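Local coordinates for 150aa long hypothetical histidine triad nucleotide-binding protein (Sulfolobus tokodaii, PDB 2EO4) that binds a zinc ion and, as a member of the histidine triad family, probably hydrolyses nucleotide substrates such as adenylyl sulfate, at residues K42-E45 with A50-D53; E20-I25 with A56-V61. All coordinates share one frame; numbering follows the deposited sequence.

Contact 1: K42-E45 with A50-D53. With ZN (zinc ion), chain B.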
loop_
_atom_site.group_PDB
_atom_site.type_symbol
_atom_site.label_atom_id
_atom_site.label_comp_id
_atom_site.label_asym_id
_atom_site.label_seq_id
_atom_site.Cartn_x
_atom_site.Cartn_y
_atom_site.Cartn_z
ATOM N N LYS A 42 -8.519 -14.110 7.170
ATOM C CA LYS A 42 -9.050 -14.918 6.080
ATOM C C LYS A 42 -8.026 -14.917 4.948
ATOM O O LYS A 42 -7.414 -13.889 4.652
ATOM C CB LYS A 42 -10.377 -14.352 5.577
ATOM C CG LYS A 42 -10.954 -15.130 4.406
ATOM C CD LYS A 42 -12.342 -14.640 4.033
ATOM C CE LYS A 42 -12.916 -15.451 2.882
ATOM N NZ LYS A 42 -14.296 -15.014 2.530
ATOM N N HIS A 43 -7.853 -16.072 4.315
ATOM C CA HIS A 43 -6.884 -16.227 3.239
ATOM C C HIS A 43 -7.336 -15.712 1.870
ATOM O O HIS A 43 -8.340 -16.160 1.323
ATOM C CB HIS A 43 -6.496 -17.707 3.117
ATOM C CG HIS A 43 -5.402 -17.968 2.130
ATOM N ND1 HIS A 43 -4.076 -18.065 2.495
ATOM C CD2 HIS A 43 -5.436 -18.136 0.787
ATOM C CE1 HIS A 43 -3.341 -18.283 1.418
ATOM N NE2 HIS A 43 -4.142 -18.329 0.369
ATOM N N PHE A 44 -6.576 -14.760 1.334
ATOM C CA PHE A 44 -6.809 -14.187 0.008
ATOM C C PHE A 44 -5.434 -14.225 -0.655
ATOM O O PHE A 44 -4.440 -13.864 -0.029
ATOM C CB PHE A 44 -7.290 -12.732 0.098
ATOM C CG PHE A 44 -8.680 -12.583 0.640
ATOM C CD1 PHE A 44 -9.780 -13.006 -0.101
ATOM C CD2 PHE A 44 -8.892 -12.013 1.890
ATOM C CE1 PHE A 44 -11.073 -12.860 0.398
ATOM C CE2 PHE A 44 -10.181 -11.862 2.399
ATOM C CZ PHE A 44 -11.272 -12.287 1.648
ATOM N N GLU A 45 -5.373 -14.670 -1.906
ATOM C CA GLU A 45 -4.101 -14.772 -2.618
ATOM C C GLU A 45 -3.323 -13.466 -2.676
ATOM O O GLU A 45 -2.094 -13.455 -2.551
ATOM C CB GLU A 45 -4.331 -15.277 -4.043
ATOM C CG GLU A 45 -4.758 -16.732 -4.122
ATOM C CD GLU A 45 -3.675 -17.680 -3.641
ATOM O OE1 GLU A 45 -2.581 -17.689 -4.246
ATOM O OE2 GLU A 45 -3.916 -18.412 -2.658
ATOM N N ALA A 50 -9.299 -9.877 -2.520
ATOM C CA ALA A 50 -10.032 -9.571 -1.298
ATOM C C ALA A 50 -11.285 -8.746 -1.579
ATOM O O ALA A 50 -11.299 -7.922 -2.492
ATOM C CB ALA A 50 -9.127 -8.821 -0.325
ATOM N N ASP A 51 -12.333 -8.976 -0.790
ATOM C CA ASP A 51 -13.580 -8.230 -0.947
ATOM C C ASP A 51 -13.366 -6.811 -0.424
ATOM O O ASP A 51 -12.425 -6.558 0.328
ATOM C CB ASP A 51 -14.713 -8.900 -0.161
ATOM C CG ASP A 51 -14.425 -8.971 1.324
ATOM O OD1 ASP A 51 -13.647 -9.852 1.738
ATOM O OD2 ASP A 51 -14.966 -8.133 2.077
ATOM N N GLU A 52 -14.247 -5.892 -0.808
ATOM C CA GLU A 52 -14.123 -4.498 -0.389
ATOM C C GLU A 52 -14.183 -4.254 1.115
ATOM O O GLU A 52 -13.470 -3.391 1.628
ATOM C CB GLU A 52 -15.183 -3.640 -1.088
ATOM C CG GLU A 52 -15.059 -3.625 -2.602
ATOM C CD GLU A 52 -15.946 -2.577 -3.246
ATOM O OE1 GLU A 52 -17.122 -2.461 -2.845
ATOM O OE2 GLU A 52 -15.471 -1.875 -4.160
ATOM N N ASP A 53 -15.026 -4.993 1.829
ATOM C CA ASP A 53 -15.121 -4.802 3.273
ATOM C C ASP A 53 -13.812 -5.183 3.965
ATOM O O ASP A 53 -13.395 -4.529 4.921
ATOM C CB ASP A 53 -16.283 -5.610 3.855
ATOM C CG ASP A 53 -17.634 -5.088 3.406
ATOM O OD1 ASP A 53 -17.756 -3.862 3.190
ATOM O OD2 ASP A 53 -18.571 -5.902 3.278
HETATM ZN ZN ZN B . -3.164 -17.960 4.264
#
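Phe44 lays one face of its ring over the backbone of Ala50, whose CA sits 3.8 Å from the ring centroid and 16° off the ring normal, a CH-pi contact. The methyl follows, Ala50 CB lying 3.9 Å from Phe44 CD2; a residue this small lets the ring come down onto the main chain. At the ring's far end Phe44 CZ comes within 3.4 Å of Asp51 OD1, the carboxylate plane turned 56° from the ring. With chi1 at 60°, Asp51 CG stands between its backbone N and carbonyl carbon, and this folded-back carboxylate serves as N-cap of helix 52-72, with OD1 hydrogen-bonded to Thr54 OG1. The loop that carries Phe44 supplies His43 to the Cys2His2 zinc site of this HIT-fold protein: His43 ND1 binds the zinc at 2.0 Å, beside Cys1, Cys4 and His94. On the side away from the metal, His43 NE2 donates a hydrogen bond of 3.0 Å to Glu45 OE2. The acceptor lies in the imidazole plane; held by zinc at one nitrogen and Glu45 at the other, the ring is probably restrained from turning and polarised. Further out, backbone bonds join Phe44 to Leu95, and Lys63 of the second subunit donates to Ala50 O.

Contact 2: E20-I25 with A56-V61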
loop_
_atom_site.group_PDB
_atom_site.type_symbol
_atom_site.label_atom_id
_atom_site.label_comp_id
_atom_site.label_asym_id
_atom_site.label_seq_id
_atom_site.Cartn_x
_atom_site.Cartn_y
_atom_site.Cartn_z
ATOM N N GLU A 20 -10.588 -9.968 15.875
ATOM C CA GLU A 20 -11.282 -11.117 15.311
ATOM C C GLU A 20 -11.004 -11.427 13.844
ATOM O O GLU A 20 -11.060 -12.588 13.438
ATOM C CB GLU A 20 -12.793 -10.963 15.517
ATOM C CG GLU A 20 -13.213 -11.030 16.973
ATOM C CD GLU A 20 -12.772 -12.321 17.642
ATOM O OE1 GLU A 20 -13.181 -13.406 17.173
ATOM O OE2 GLU A 20 -12.015 -12.249 18.634
ATOM N N LYS A 21 -10.686 -10.408 13.051
ATOM C CA LYS A 21 -10.455 -10.633 11.627
ATOM C C LYS A 21 -9.097 -10.225 11.061
ATOM O O LYS A 21 -8.796 -10.531 9.909
ATOM C CB LYS A 21 -11.551 -9.937 10.816
ATOM C CG LYS A 21 -12.951 -10.472 11.080
ATOM C CD LYS A 21 -13.954 -9.887 10.098
ATOM C CE LYS A 21 -15.351 -10.448 10.329
ATOM N NZ LYS A 21 -16.316 -9.976 9.290
ATOM N N PHE A 22 -8.286 -9.537 11.857
ATOM C CA PHE A 22 -6.977 -9.089 11.387
ATOM C C PHE A 22 -5.874 -9.291 12.409
ATOM O O PHE A 22 -6.133 -9.547 13.584
ATOM C CB PHE A 22 -7.031 -7.607 11.004
ATOM C CG PHE A 22 -7.971 -7.310 9.878
ATOM C CD1 PHE A 22 -9.342 -7.212 10.105
ATOM C CD2 PHE A 22 -7.493 -7.170 8.579
ATOM C CE1 PHE A 22 -10.222 -6.980 9.050
ATOM C CE2 PHE A 22 -8.365 -6.938 7.515
ATOM C CZ PHE A 22 -9.733 -6.844 7.751
ATOM N N ALA A 23 -4.635 -9.176 11.943
ATOM C CA ALA A 23 -3.477 -9.316 12.808
ATOM C C ALA A 23 -2.281 -8.625 12.167
ATOM O O ALA A 23 -2.253 -8.392 10.959
ATOM C CB ALA A 23 -3.161 -10.790 13.037
ATOM N N ALA A 24 -1.309 -8.279 12.996
ATOM C CA ALA A 24 -0.078 -7.651 12.537
ATOM C C ALA A 24 1.005 -8.483 13.207
ATOM O O ALA A 24 0.960 -8.712 14.417
ATOM C CB ALA A 24 -0.008 -6.201 12.997
ATOM N N ILE A 25 1.967 -8.944 12.416
ATOM C CA ILE A 25 3.035 -9.797 12.921
ATOM C C ILE A 25 4.399 -9.263 12.508
ATOM O O ILE A 25 4.556 -8.758 11.400
ATOM C CB ILE A 25 2.862 -11.218 12.351
ATOM C CG1 ILE A 25 1.493 -11.768 12.769
ATOM C CG2 ILE A 25 3.991 -12.127 12.823
ATOM C CD1 ILE A 25 0.941 -12.813 11.822
ATOM N N ALA A 56 -11.273 -2.433 3.187
ATOM C CA ALA A 56 -11.582 -1.211 3.921
ATOM C C ALA A 56 -11.097 -1.296 5.362
ATOM O O ALA A 56 -10.480 -0.359 5.876
ATOM C CB ALA A 56 -13.090 -0.946 3.888
ATOM N N GLU A 57 -11.375 -2.418 6.017
ATOM C CA GLU A 57 -10.957 -2.595 7.400
ATOM C C GLU A 57 -9.445 -2.769 7.476
ATOM O O GLU A 57 -8.811 -2.329 8.432
ATOM C CB GLU A 57 -11.659 -3.808 8.016
ATOM C CG GLU A 57 -11.408 -3.982 9.509
ATOM C CD GLU A 57 -11.672 -2.714 10.309
ATOM O OE1 GLU A 57 -12.693 -2.038 10.049
ATOM O OE2 GLU A 57 -10.858 -2.399 11.207
ATOM N N LEU A 58 -8.872 -3.416 6.464
ATOM C CA LEU A 58 -7.426 -3.624 6.417
ATOM C C LEU A 58 -6.723 -2.267 6.420
ATOM O O LEU A 58 -5.728 -2.067 7.114
ATOM C CB LEU A 58 -7.045 -4.396 5.147
ATOM C CG LEU A 58 -5.546 -4.601 4.885
ATOM C CD1 LEU A 58 -4.932 -5.407 6.015
ATOM C CD2 LEU A 58 -5.347 -5.316 3.552
ATOM N N ALA A 59 -7.251 -1.331 5.641
ATOM C CA ALA A 59 -6.657 0.002 5.562
ATOM C C ALA A 59 -6.654 0.688 6.926
ATOM O O ALA A 59 -5.703 1.386 7.277
ATOM C CB ALA A 59 -7.415 0.855 4.554
ATOM N N LYS A 60 -7.727 0.492 7.686
ATOM C CA LYS A 60 -7.845 1.099 9.008
ATOM C C LYS A 60 -6.872 0.470 9.999
ATOM O O LYS A 60 -6.293 1.161 10.841
ATOM C CB LYS A 60 -9.286 0.962 9.515
ATOM C CG LYS A 60 -10.297 1.659 8.621
ATOM C CD LYS A 60 -11.723 1.450 9.105
ATOM C CE LYS A 60 -12.718 2.025 8.105
ATOM N NZ LYS A 60 -14.129 1.856 8.554
ATOM N N VAL A 61 -6.694 -0.844 9.905
ATOM C CA VAL A 61 -5.767 -1.537 10.789
ATOM C C VAL A 61 -4.343 -1.096 10.449
ATOM O O VAL A 61 -3.525 -0.863 11.336
ATOM C CB VAL A 61 -5.887 -3.075 10.639
ATOM C CG1 VAL A 61 -4.782 -3.766 11.421
ATOM C CG2 VAL A 61 -7.252 -3.541 11.145
#
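Phe22 reaches from strand 22-26 to helix 52-72 and fills the space between them, part of the alpha/beta layering of the HIT fold, in which this helix packs on the antiparallel sheet. The axes of the short segments 22-25 and 56-61 approach to 9.6 Å and run at 39° to each other, a separation that a large, flat, apolar side chain spans well. With chi1 at -62°, Phe22 CG lies anti to the carbonyl carbon, and the ring lies against the helix, with Glu57, Leu58 and Val61 all on the same side of its plane. Glu57 contributes its aliphatic part: chi1 (-173°) puts CG anti to the backbone N and 3.3 Å from Phe22 CE1, and the bend at chi2 then carries the carboxylate on past the ring. Such a residue suits a partly exposed border, apolar near its root and charged at its end. Leu58 crosses the ring at about a right angle, its CB 3.7 Å from Phe22 CE2; beyond, it packs on Val38 of the sheet. Replacing Phe22 by an alanine would probably open a gap between strand and helix and leave Glu57 CG, Leu58 CB and Val61 CG2 without their common partner. Thr54 and Pro40 also touch Phe22, whose backbone N is hydrogen-bonded to Asp19 OD1. One turn after Glu57, the branched Val61 brings one methyl to the root of the ring, its CG2 lying 4.0 Å from Phe22 CG.

From the N terminus, the chain passes helix 2-7 and strand 15-18 before strand 22-26, turns into strand 36-40, passes through the loop holding 42-45 and then enters helix 52-72. Contact 2 closes the longer loop, 30 residues between 20-25 and 56-61, and contact 1 is nested within it, closing a short one of four residues. Both use helix 52-72: contact 1 ties its N-terminal end to the zinc-bearing loop, while contact 2 joins its following turns to the sheet. The centres lie about 11 Å apart; segments 50-53 and 56-61 follow closely in sequence, and the two contacts do not otherwise touch. The second subunit meets residues of both contacts, so the same helix serves the sheet, the metal loop and the dimer.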